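Local coordinates for protein CG5036 (Drosophila melanogaster, PDB 4IGU) that probably binds G-protein alpha subunits through its RGS domain, stimulating their GTP hydrolysis and holding back GDP release, and so dampens G-protein signalling, at residues E17-R20 with S21-K24; N41-R44 with S45-S48; L53-L56 with A57-L61; I119-L122 with M123-S127; R130-S134 with Q135-T139. One frame throughout, in Å; residues are numbered along the deposited sequence.

Contact 1 of 5, residues E17-R20 with S21-K24; sequences EEIR and SWGK
The C-terminal turn of helix 16-21, in the all-helical RGS fold, is where Trp22 folds back against Glu18 and Ile19. Its indole NE1 donates to OE1 of Glu18 at 3.1 Å, and the bond is fairly straight at 163°. The oxygen lies at the ring edge, in the indole plane, and offers its anti lone pair, while the carboxylate itself is turned well out of that plane. A bend at chi2 (81°) swings the Glu18 carboxylate round to this edge, where the hydroxyl of Ser32 also bonds to OE1. Backbone occupies one face of the indole: Ile19 CA stands 3.9 Å from the centroid of the six-membered ring of Trp22, 14° off its normal, a CH-pi contact, and Glu18 O lies over the same face nearer the rim. Ala34 and Val38 of helix 33-45 also touch the indole, so this one side chain ties the short helix to helix 33-45. At its end the helix winds tighter. Ser21 N still bonds Glu17 O four residues back, whereas Trp22 N takes Ile19 O at 3.1 Å and Gly23 N takes Arg20 O at 3.1 Å.

Contact 2 of 5, residues N41-R44 with S45-S48; sequences NFLR and SEFS
Leu43 and Arg44 hand their carbonyls to Ser48 and Phe47 respectively in a Schellman motif that ends helix 33-45 of the RGS domain. The backbone bonds come first. Ser48 N reaches back to Leu43 O at 2.9 Å, the bond almost straight at 170°, and Phe47 N meets Arg44 O at 2.9 Å. Phe47 is the C-prime residue, and its positive phi (54°) turns the chain out of the helix. Leu43 O is gripped twice, since Glu46 N also donates to it, and the two N-H groups arrive from opposite faces of its carbonyl plane. A side-chain bond adds to this: Ser45 OG, lying between its own N and carbonyl carbon, donates to Phe42 O at 2.5 Å.

The remaining contacts are packing. The carboxylate of Glu46 comes obliquely onto the far end of the Phe42 ring, OE2 lying 3.3 Å from CZ, with the two planes 64° apart. Its charge is answered by Arg130 of helix 113-132, which forms a salt bridge with OE2, and Phe42 in turn meets the ring of Phe131. The Schellman turn leads into the loop before helix 50-61, which, as in RGS relatives, probably contacts the G-alpha subunit. Arg44 O lies loosely over one face of the Phe47 ring, and Leu43 CD2 rests 3.4 Å from Ser48 OG.

Contact 3 of 5, residues L53-L56 with A57-L61; sequences LFWL and ACEDL
Glu59 lies one helical turn after Trp55 and folds back over its indole. Starting at CB, the chain passes the peptide oxygens of the preceding turn, with Leu56 O 3.7 Å from Glu59 CB. CG is the atom that does most of the touching: it stands 3.7 Å from the centroid of the Trp55 six-membered ring, 14° off the normal, a CH-pi contact over the face. The chain then bends at chi2 (-70°), and this lays the carboxylate almost flat above the ring, the two planes 15° apart. CD comes within 3.9 Å of CH2 of Trp55, and OE1 sits a little farther from the same carbon. OE2 leads off to the amide of Gln116 on helix 113-132, a hydrogen bond that would keep the carboxylate from turning. Replacing Trp55 by an alanine is likely to leave the methylene and carboxylate of Glu59 without their flat support and to open a gap beside Tyr120, whose ring meets the indole.

On the neighbouring flank of the helix a second pair repeats the four-residue spacing. Cys58 SG lies over one face of the Phe54 ring, 3.8 Å from its centroid and displaced toward the CE1 and CZ rim, in a sulfur-aromatic contact. Ile77 and Ile119 also touch Phe54, which places it between helices 67-81 and 113-132. Regular backbone bonds run beneath both pairs, from Ala57 N to Leu53 O through to Asp60 N and Leu56 O. This is helix 50-61 as a core member of the antiparallel helical bundle that characterises the RGS domain.

Contact 4 of 5, residues I119-L122 with M123-S127; sequences IYTL and MHRDS
Leu122 and Asp126 run side by side in the same direction from successive turns of helix 113-132, with CD1 of Leu122 lying 4.0 Å from CB of Asp126. Both have CG anti to the backbone N, and for Asp126 (chi1 -174°) this turns the carboxylate away from the leucine methyl, toward the salt bridge it makes with Arg130. Met123 leaves the helix on another side and curls back along it. Its bend at chi3 (-60°) brings CE beneath the preceding turn, 3.8 Å from CA of Tyr120 and 3.7 Å from Ile119 O; CG2 of Ile119 is a looser neighbour. The side chain of Met123 also touches Phe26 and Met30 of helix 26-30, Phe39 of helix 33-45 and Ile52 of helix 50-61, so these three helices meet helix 113-132 around it.

Tyr120 and His124 stand obliquely to each other, CE1 of the tyrosine 4.5 Å from ND1 of the histidine. Four residues apart on the helix, they share a third ring: Phe26 stacks on His124 and meets Tyr120 as well. The guanidinium carbon of the adjoining Arg125 sits above one face of the imidazole, toward its rim. Aliphatic CG of Arg125 rests on Thr121 O at 3.3 Å. The helix is wider here, with a pi-type turn at 123-127, where Ser127 OG donates to Met123 O at 3.3 Å, in the carbonyl plane and on a lone pair. Asp126 and Ser127 belong to the Asp-Ser-Tyr-Pro-Arg-Phe sequence of this long RGS helix, a segment that in relatives lies against the G-alpha subunit and probably does so here.

Contact 5 of 5, residues R130-S134 with Q135-T139; sequences RFLNS and QKFKT
Phe137 packs back onto Phe131 and Leu132 where helix 113-132 breaks and helix 135-140 begins with Ser134 as its N-cap, in the RGS domain. CD1 of Phe137 meets CE2 of Phe131 at 3.8 Å, and the two rings are set obliquely, their planes 49° apart. CB of Phe137 also sits over one face of the Phe131 ring. Leu132 runs alongside Phe137 and lays its CD2 methyl over the ring, 4.2 Å from the centroid and 21° off the normal, a CH-pi contact. What places the phenylalanine is the cap. Ser134 OG accepts from Phe137 N at 3.3 Å and donates its own proton to Phe131 O at 2.5 Å, so one hydroxyl links the last turn of one helix to the first of the next. With an alanine here instead of Ser134, Phe137 N would probably lose its capping acceptor and Phe131 O the hydroxyl that bonds it. Farther out, Phe131 is wedged against helix 33-45, with Phe39 edge-to-face to it, Phe42 meeting its ring and Val38 in touch. The extended chain of Lys138 lies beside Asn133 and brings NZ to OD1 of Asn133 at 2.7 Å, with the nitrogen above the amide carbonyl plane.

All five contacts are local, but side chains join most of them into a path through the RGS domain. Contact 1 touches contact 5, Ile19 O lying 3.4 Å from Phe137 CE1, with centres about 12 Å apart. Contact 5 reaches contact 2 through the salt bridge from Arg130 NE to Glu46 OE2, 2.7 Å long. Contact 4 shares helix 113-132 with contact 5, packs Ser127 OG 3.5 Å from Leu43 CD2 of contact 2, and meets contact 3 where Tyr120 CD2 lies 3.3 Å from Trp55 NE1. As in relatives, contacts 2 and 4 probably lie at the G-alpha-binding surface. The sodium ion is remote, about 12 Å from the Asp60 side chain of contact 3.

Contact 1 of 5, residues E17-R20 with S21-K24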
# COMPACT_ATOMS: atom_id res chain seq x y z
N GLU A 17 -19.04 0.90 12.09
CA GLU A 17 -19.49 0.30 10.84
C GLU A 17 -18.36 0.28 9.80
O GLU A 17 -18.14 -0.72 9.12
CB GLU A 17 -20.69 1.07 10.30
CG GLU A 17 -21.34 0.46 9.06
CD GLU A 17 -22.71 1.06 8.76
OE1 GLU A 17 -23.29 1.69 9.67
OE2 GLU A 17 -23.20 0.91 7.62
N GLU A 18 -17.66 1.41 9.68
CA GLU A 18 -16.53 1.54 8.77
C GLU A 18 -15.44 0.54 9.14
O GLU A 18 -14.92 -0.18 8.28
CB GLU A 18 -15.98 2.97 8.84
CG GLU A 18 -14.70 3.19 8.05
CD GLU A 18 -14.95 3.40 6.57
OE1 GLU A 18 -14.19 2.85 5.74
OE2 GLU A 18 -15.90 4.14 6.23
N ILE A 19 -15.12 0.48 10.42
CA ILE A 19 -14.11 -0.45 10.93
C ILE A 19 -14.41 -1.91 10.59
O ILE A 19 -13.55 -2.63 10.05
CB ILE A 19 -13.95 -0.31 12.46
CG1 ILE A 19 -13.44 1.10 12.80
CG2 ILE A 19 -13.04 -1.41 13.01
CD1 ILE A 19 -13.42 1.43 14.29
N ARG A 20 -15.62 -2.36 10.90
CA ARG A 20 -15.99 -3.75 10.66
C ARG A 20 -16.01 -4.07 9.16
O ARG A 20 -15.80 -5.22 8.77
CB ARG A 20 -17.34 -4.06 11.29
CG ARG A 20 -17.28 -4.10 12.80
CD ARG A 20 -18.65 -4.19 13.43
NE ARG A 20 -18.52 -4.41 14.87
CZ ARG A 20 -19.52 -4.38 15.73
NH1 ARG A 20 -20.76 -4.12 15.32
NH2 ARG A 20 -19.29 -4.60 17.02
N SER A 21 -16.24 -3.05 8.33
CA SER A 21 -16.24 -3.26 6.89
C SER A 21 -14.86 -3.70 6.38
O SER A 21 -14.76 -4.45 5.40
CB SER A 21 -16.72 -2.01 6.15
OG SER A 21 -15.74 -0.98 6.16
N TRP A 22 -13.81 -3.24 7.06
CA TRP A 22 -12.43 -3.55 6.69
C TRP A 22 -12.19 -5.05 6.80
O TRP A 22 -11.30 -5.60 6.14
CB TRP A 22 -11.43 -2.80 7.59
CG TRP A 22 -11.63 -1.31 7.61
CD1 TRP A 22 -12.34 -0.56 6.71
CD2 TRP A 22 -11.12 -0.38 8.58
NE1 TRP A 22 -12.29 0.76 7.06
CE2 TRP A 22 -11.56 0.90 8.20
CE3 TRP A 22 -10.33 -0.52 9.73
CZ2 TRP A 22 -11.24 2.05 8.94
CZ3 TRP A 22 -10.02 0.62 10.46
CH2 TRP A 22 -10.47 1.89 10.06
N GLY A 23 -12.99 -5.71 7.64
CA GLY A 23 -12.84 -7.13 7.89
C GLY A 23 -13.58 -8.01 6.90
O GLY A 23 -13.41 -9.23 6.92
N LYS A 24 -14.40 -7.40 6.05
CA LYS A 24 -15.16 -8.14 5.04
C LYS A 24 -14.33 -8.43 3.79
O LYS A 24 -14.46 -9.48 3.16
CB LYS A 24 -16.42 -7.37 4.64
CG LYS A 24 -17.37 -7.04 5.80
CD LYS A 24 -18.52 -6.15 5.34
CE LYS A 24 -19.51 -5.91 6.47
NZ LYS A 24 -19.96 -7.20 7.08

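Contact 2 of 5, residues N41-R44 with S45-S48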
# COMPACT_ATOMS: atom_id res chain seq x y z
N ASN A 41 -0.29 1.76 9.92
CA ASN A 41 0.27 1.73 11.28
C ASN A 41 0.61 0.32 11.70
O ASN A 41 1.64 0.07 12.34
CB ASN A 41 -0.70 2.36 12.29
CG ASN A 41 -0.73 3.88 12.20
OD1 ASN A 41 0.16 4.50 11.63
ND2 ASN A 41 -1.77 4.49 12.78
N PHE A 42 -0.24 -0.62 11.33
CA PHE A 42 0.01 -2.02 11.61
C PHE A 42 1.24 -2.52 10.86
O PHE A 42 2.04 -3.27 11.41
CB PHE A 42 -1.20 -2.87 11.26
CG PHE A 42 -0.94 -4.34 11.38
CD1 PHE A 42 -0.81 -4.93 12.63
CD2 PHE A 42 -0.82 -5.14 10.25
CE1 PHE A 42 -0.57 -6.28 12.75
CE2 PHE A 42 -0.58 -6.49 10.36
CZ PHE A 42 -0.45 -7.06 11.61
N LEU A 43 1.36 -2.13 9.59
CA LEU A 43 2.50 -2.54 8.79
C LEU A 43 3.80 -1.98 9.35
O LEU A 43 4.84 -2.64 9.29
CB LEU A 43 2.34 -2.09 7.33
CG LEU A 43 1.23 -2.79 6.55
CD1 LEU A 43 1.06 -2.15 5.19
CD2 LEU A 43 1.58 -4.27 6.42
N ARG A 44 3.75 -0.76 9.86
CA ARG A 44 4.94 -0.14 10.46
C ARG A 44 5.39 -1.00 11.64
O ARG A 44 6.58 -1.32 11.78
CB ARG A 44 4.65 1.30 10.88
CG ARG A 44 5.82 2.03 11.54
CD ARG A 44 5.60 3.54 11.59
NE ARG A 44 5.59 4.12 10.24
CZ ARG A 44 4.50 4.46 9.58
NH1 ARG A 44 3.30 4.30 10.13
NH2 ARG A 44 4.59 4.97 8.35
N SER A 45 4.43 -1.41 12.46
CA SER A 45 4.70 -2.29 13.59
C SER A 45 5.32 -3.60 13.12
O SER A 45 5.95 -4.31 13.90
CB SER A 45 3.40 -2.58 14.35
OG SER A 45 2.76 -3.73 13.81
N GLU A 46 5.15 -3.90 11.84
CA GLU A 46 5.67 -5.14 11.26
C GLU A 46 6.89 -4.91 10.37
O GLU A 46 7.35 -5.84 9.69
CB GLU A 46 4.57 -5.82 10.45
CG GLU A 46 4.30 -7.23 10.88
CD GLU A 46 3.12 -7.84 10.18
OE1 GLU A 46 2.91 -7.55 8.98
OE2 GLU A 46 2.40 -8.63 10.83
N PHE A 47 7.42 -3.69 10.36
CA PHE A 47 8.55 -3.34 9.50
C PHE A 47 8.30 -3.65 8.02
O PHE A 47 9.18 -4.15 7.32
CB PHE A 47 9.83 -4.04 9.97
CG PHE A 47 10.13 -3.81 11.43
CD1 PHE A 47 10.80 -2.67 11.84
CD2 PHE A 47 9.73 -4.74 12.38
CE1 PHE A 47 11.07 -2.46 13.18
CE2 PHE A 47 10.00 -4.53 13.73
CZ PHE A 47 10.67 -3.39 14.13
N SER A 48 7.09 -3.37 7.54
CA SER A 48 6.79 -3.55 6.13
C SER A 48 5.95 -2.42 5.56
O SER A 48 5.29 -2.59 4.54
CB SER A 48 6.10 -4.90 5.89
OG SER A 48 4.89 -4.98 6.61

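Contact 3 of 5, residues L53-L56 with A57-L61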
# COMPACT_ATOMS: atom_id res chain seq x y z
N LEU A 53 3.24 2.22 1.25
CA LEU A 53 3.71 3.52 0.79
C LEU A 53 4.08 3.44 -0.71
O LEU A 53 3.77 4.36 -1.48
CB LEU A 53 4.89 4.00 1.65
CG LEU A 53 4.46 4.38 3.08
CD1 LEU A 53 5.63 4.42 4.05
CD2 LEU A 53 3.76 5.73 3.07
N PHE A 54 4.71 2.35 -1.12
CA PHE A 54 4.99 2.13 -2.55
C PHE A 54 3.69 2.06 -3.32
O PHE A 54 3.53 2.70 -4.37
CB PHE A 54 5.81 0.84 -2.75
CG PHE A 54 5.93 0.40 -4.19
CD1 PHE A 54 6.67 1.13 -5.11
CD2 PHE A 54 5.33 -0.79 -4.62
CE1 PHE A 54 6.80 0.70 -6.44
CE2 PHE A 54 5.46 -1.22 -5.94
CZ PHE A 54 6.19 -0.47 -6.85
N TRP A 55 2.74 1.29 -2.79
CA TRP A 55 1.45 1.11 -3.46
C TRP A 55 0.70 2.44 -3.60
O TRP A 55 0.14 2.74 -4.65
CB TRP A 55 0.59 0.07 -2.72
CG TRP A 55 -0.66 -0.31 -3.50
CD1 TRP A 55 -0.77 -1.29 -4.45
CD2 TRP A 55 -1.94 0.34 -3.44
NE1 TRP A 55 -2.04 -1.31 -4.96
CE2 TRP A 55 -2.78 -0.32 -4.36
CE3 TRP A 55 -2.46 1.40 -2.69
CZ2 TRP A 55 -4.12 0.05 -4.55
CZ3 TRP A 55 -3.78 1.77 -2.87
CH2 TRP A 55 -4.60 1.09 -3.80
N LEU A 56 0.73 3.25 -2.56
CA LEU A 56 0.11 4.57 -2.64
C LEU A 56 0.85 5.48 -3.63
O LEU A 56 0.23 6.31 -4.31
CB LEU A 56 0.05 5.20 -1.25
CG LEU A 56 -0.88 4.49 -0.27
CD1 LEU A 56 -0.62 4.99 1.13
CD2 LEU A 56 -2.33 4.71 -0.68
N ALA A 57 2.17 5.35 -3.70
CA ALA A 57 2.95 6.20 -4.61
C ALA A 57 2.61 5.87 -6.05
O ALA A 57 2.55 6.77 -6.90
CB ALA A 57 4.45 6.03 -4.35
N CYS A 58 2.42 4.58 -6.35
CA CYS A 58 1.98 4.17 -7.68
C CYS A 58 0.59 4.69 -8.04
O CYS A 58 0.36 5.10 -9.18
CB CYS A 58 2.02 2.65 -7.82
SG CYS A 58 3.70 1.96 -7.77
N GLU A 59 -0.36 4.68 -7.10
CA GLU A 59 -1.69 5.23 -7.39
C GLU A 59 -1.61 6.73 -7.67
O GLU A 59 -2.30 7.25 -8.54
CB GLU A 59 -2.65 4.97 -6.23
CG GLU A 59 -3.01 3.50 -6.03
CD GLU A 59 -3.88 2.99 -7.16
OE1 GLU A 59 -5.09 3.33 -7.15
OE2 GLU A 59 -3.37 2.27 -8.06
N ASP A 60 -0.77 7.42 -6.92
CA ASP A 60 -0.62 8.85 -7.12
C ASP A 60 0.01 9.15 -8.48
O ASP A 60 -0.39 10.09 -9.17
CB ASP A 60 0.23 9.43 -5.99
CG ASP A 60 0.49 10.89 -6.16
OD1 ASP A 60 -0.40 11.69 -5.80
OD2 ASP A 60 1.58 11.25 -6.67
N LEU A 61 1.00 8.33 -8.87
CA LEU A 61 1.67 8.51 -10.15
C LEU A 61 0.66 8.44 -11.30
O LEU A 61 0.79 9.16 -12.30
CB LEU A 61 2.76 7.45 -10.36
CG LEU A 61 3.50 7.50 -11.70
CD1 LEU A 61 4.39 8.74 -11.80
CD2 LEU A 61 4.31 6.21 -11.96

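Contact 4 of 5, residues I119-L122 with M123-S127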
# COMPACT_ATOMS: atom_id res chain seq x y z
N ILE A 119 3.00 -6.32 -5.06
CA ILE A 119 2.97 -5.79 -3.70
C ILE A 119 1.55 -5.75 -3.10
O ILE A 119 1.36 -6.03 -1.92
CB ILE A 119 3.66 -4.41 -3.61
CG1 ILE A 119 5.13 -4.52 -4.06
CG2 ILE A 119 3.57 -3.85 -2.19
CD1 ILE A 119 5.92 -5.54 -3.29
N TYR A 120 0.55 -5.41 -3.91
CA TYR A 120 -0.84 -5.49 -3.44
C TYR A 120 -1.22 -6.92 -3.04
O TYR A 120 -1.90 -7.14 -2.04
CB TYR A 120 -1.81 -4.96 -4.51
CG TYR A 120 -3.28 -4.92 -4.08
CD1 TYR A 120 -4.10 -6.03 -4.23
CD2 TYR A 120 -3.83 -3.76 -3.57
CE1 TYR A 120 -5.45 -5.99 -3.86
CE2 TYR A 120 -5.17 -3.70 -3.19
CZ TYR A 120 -5.97 -4.82 -3.33
OH TYR A 120 -7.31 -4.76 -2.96
N THR A 121 -0.79 -7.90 -3.84
CA THR A 121 -1.08 -9.31 -3.58
C THR A 121 -0.39 -9.75 -2.30
O THR A 121 -0.93 -10.53 -1.51
CB THR A 121 -0.63 -10.19 -4.76
OG1 THR A 121 -1.33 -9.80 -5.96
CG2 THR A 121 -0.90 -11.68 -4.48
N LEU A 122 0.82 -9.23 -2.09
CA LEU A 122 1.59 -9.50 -0.88
C LEU A 122 0.86 -9.01 0.37
O LEU A 122 0.68 -9.77 1.32
CB LEU A 122 2.95 -8.81 -1.02
CG LEU A 122 3.96 -8.86 0.12
CD1 LEU A 122 4.08 -10.27 0.60
CD2 LEU A 122 5.31 -8.35 -0.36
N MET A 123 0.45 -7.74 0.38
CA MET A 123 -0.30 -7.19 1.51
C MET A 123 -1.61 -7.96 1.71
O MET A 123 -2.04 -8.21 2.83
CB MET A 123 -0.61 -5.71 1.28
CG MET A 123 0.60 -4.79 1.43
SD MET A 123 0.14 -3.06 1.17
CE MET A 123 -0.48 -3.09 -0.52
N HIS A 124 -2.24 -8.33 0.60
CA HIS A 124 -3.53 -9.01 0.66
C HIS A 124 -3.43 -10.38 1.32
O HIS A 124 -4.31 -10.78 2.09
CB HIS A 124 -4.09 -9.17 -0.75
CG HIS A 124 -5.51 -9.64 -0.79
ND1 HIS A 124 -6.15 -9.96 -1.96
CD2 HIS A 124 -6.41 -9.85 0.20
CE1 HIS A 124 -7.39 -10.34 -1.70
NE2 HIS A 124 -7.57 -10.29 -0.39
N ARG A 125 -2.36 -11.11 1.02
CA ARG A 125 -2.26 -12.51 1.41
C ARG A 125 -1.46 -12.71 2.69
O ARG A 125 -1.69 -13.66 3.43
CB ARG A 125 -1.65 -13.31 0.27
CG ARG A 125 -2.52 -13.40 -0.96
CD ARG A 125 -3.60 -14.45 -0.77
NE ARG A 125 -4.96 -13.92 -0.94
CZ ARG A 125 -5.55 -13.75 -2.12
NH1 ARG A 125 -4.90 -14.04 -3.24
NH2 ARG A 125 -6.79 -13.29 -2.18
N ASP A 126 -0.49 -11.83 2.93
CA ASP A 126 0.43 -12.03 4.04
C ASP A 126 0.04 -11.17 5.24
O ASP A 126 -0.34 -11.69 6.30
CB ASP A 126 1.87 -11.75 3.60
CG ASP A 126 2.90 -12.07 4.69
OD1 ASP A 126 2.93 -13.23 5.15
OD2 ASP A 126 3.65 -11.17 5.09
N SER A 127 0.12 -9.86 5.08
CA SER A 127 -0.08 -8.95 6.21
C SER A 127 -1.55 -8.69 6.56
O SER A 127 -1.87 -8.38 7.71
CB SER A 127 0.68 -7.64 5.98
OG SER A 127 0.34 -7.07 4.73

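Contact 5 of 5, residues R130-S134 with Q135-T139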
# COMPACT_ATOMS: atom_id res chain seq x y z
N ARG A 130 -3.07 -11.16 9.14
CA ARG A 130 -2.50 -10.86 10.46
C ARG A 130 -3.08 -9.56 11.05
O ARG A 130 -3.29 -9.47 12.26
CB ARG A 130 -0.97 -10.81 10.42
CG ARG A 130 -0.29 -12.16 10.19
CD ARG A 130 1.21 -12.08 10.47
NE ARG A 130 1.88 -11.01 9.73
CZ ARG A 130 2.43 -11.17 8.53
NH1 ARG A 130 2.39 -12.36 7.94
NH2 ARG A 130 3.02 -10.16 7.91
N PHE A 131 -3.33 -8.57 10.20
CA PHE A 131 -4.00 -7.35 10.65
C PHE A 131 -5.39 -7.67 11.22
O PHE A 131 -5.78 -7.11 12.23
CB PHE A 131 -4.13 -6.32 9.52
CG PHE A 131 -4.98 -5.13 9.87
CD1 PHE A 131 -4.56 -4.20 10.82
CD2 PHE A 131 -6.22 -4.93 9.26
CE1 PHE A 131 -5.35 -3.10 11.15
CE2 PHE A 131 -7.01 -3.84 9.59
CZ PHE A 131 -6.57 -2.93 10.53
N LEU A 132 -6.13 -8.56 10.56
CA LEU A 132 -7.43 -8.96 11.08
C LEU A 132 -7.33 -9.67 12.43
O LEU A 132 -8.20 -9.52 13.28
CB LEU A 132 -8.19 -9.82 10.07
CG LEU A 132 -8.54 -9.13 8.75
CD1 LEU A 132 -9.40 -10.01 7.85
CD2 LEU A 132 -9.23 -7.79 8.99
N ASN A 133 -6.26 -10.44 12.63
CA ASN A 133 -6.06 -11.17 13.88
C ASN A 133 -5.34 -10.33 14.95
O ASN A 133 -5.05 -10.81 16.05
CB ASN A 133 -5.32 -12.49 13.61
CG ASN A 133 -5.17 -13.35 14.87
OD1 ASN A 133 -6.16 -13.74 15.50
ND2 ASN A 133 -3.92 -13.65 15.24
N SER A 134 -5.05 -9.07 14.64
CA SER A 134 -4.30 -8.21 15.55
C SER A 134 -5.17 -7.68 16.69
O SER A 134 -6.38 -7.51 16.54
CB SER A 134 -3.69 -7.03 14.80
OG SER A 134 -4.71 -6.18 14.31
N GLN A 135 -4.55 -7.39 17.84
CA GLN A 135 -5.29 -6.87 18.98
C GLN A 135 -5.84 -5.49 18.68
O GLN A 135 -6.92 -5.12 19.13
CB GLN A 135 -4.44 -6.83 20.25
CG GLN A 135 -4.61 -8.06 21.15
CD GLN A 135 -6.06 -8.34 21.51
OE1 GLN A 135 -6.89 -7.42 21.59
NE2 GLN A 135 -6.38 -9.61 21.72
N LYS A 136 -5.08 -4.73 17.89
CA LYS A 136 -5.48 -3.38 17.48
C LYS A 136 -6.81 -3.39 16.74
O LYS A 136 -7.72 -2.62 17.07
CB LYS A 136 -4.39 -2.76 16.59
CG LYS A 136 -4.08 -1.30 16.88
CD LYS A 136 -5.25 -0.40 16.55
CE LYS A 136 -5.08 0.98 17.18
NZ LYS A 136 -6.03 1.96 16.59
N PHE A 137 -6.94 -4.27 15.75
CA PHE A 137 -8.17 -4.34 14.98
C PHE A 137 -9.31 -4.90 15.82
O PHE A 137 -10.45 -4.42 15.74
CB PHE A 137 -8.00 -5.18 13.70
CG PHE A 137 -9.27 -5.28 12.89
CD1 PHE A 137 -9.76 -4.18 12.20
CD2 PHE A 137 -10.00 -6.47 12.87
CE1 PHE A 137 -10.95 -4.26 11.49
CE2 PHE A 137 -11.19 -6.55 12.16
CZ PHE A 137 -11.66 -5.45 11.47
N LYS A 138 -9.00 -5.93 16.61
CA LYS A 138 -9.98 -6.56 17.47
C LYS A 138 -10.53 -5.59 18.51
O LYS A 138 -11.71 -5.65 18.83
CB LYS A 138 -9.38 -7.80 18.16
CG LYS A 138 -9.56 -9.08 17.35
CD LYS A 138 -8.67 -10.20 17.89
CE LYS A 138 -8.66 -11.38 16.93
NZ LYS A 138 -7.65 -12.40 17.34
N THR A 139 -9.68 -4.70 19.00
CA THR A 139 -10.12 -3.68 19.95
C THR A 139 -10.89 -2.55 19.26
O THR A 139 -11.93 -2.11 19.75
CB THR A 139 -8.95 -3.12 20.82
OG1 THR A 139 -7.88 -2.68 19.97
CG2 THR A 139 -8.42 -4.18 21.77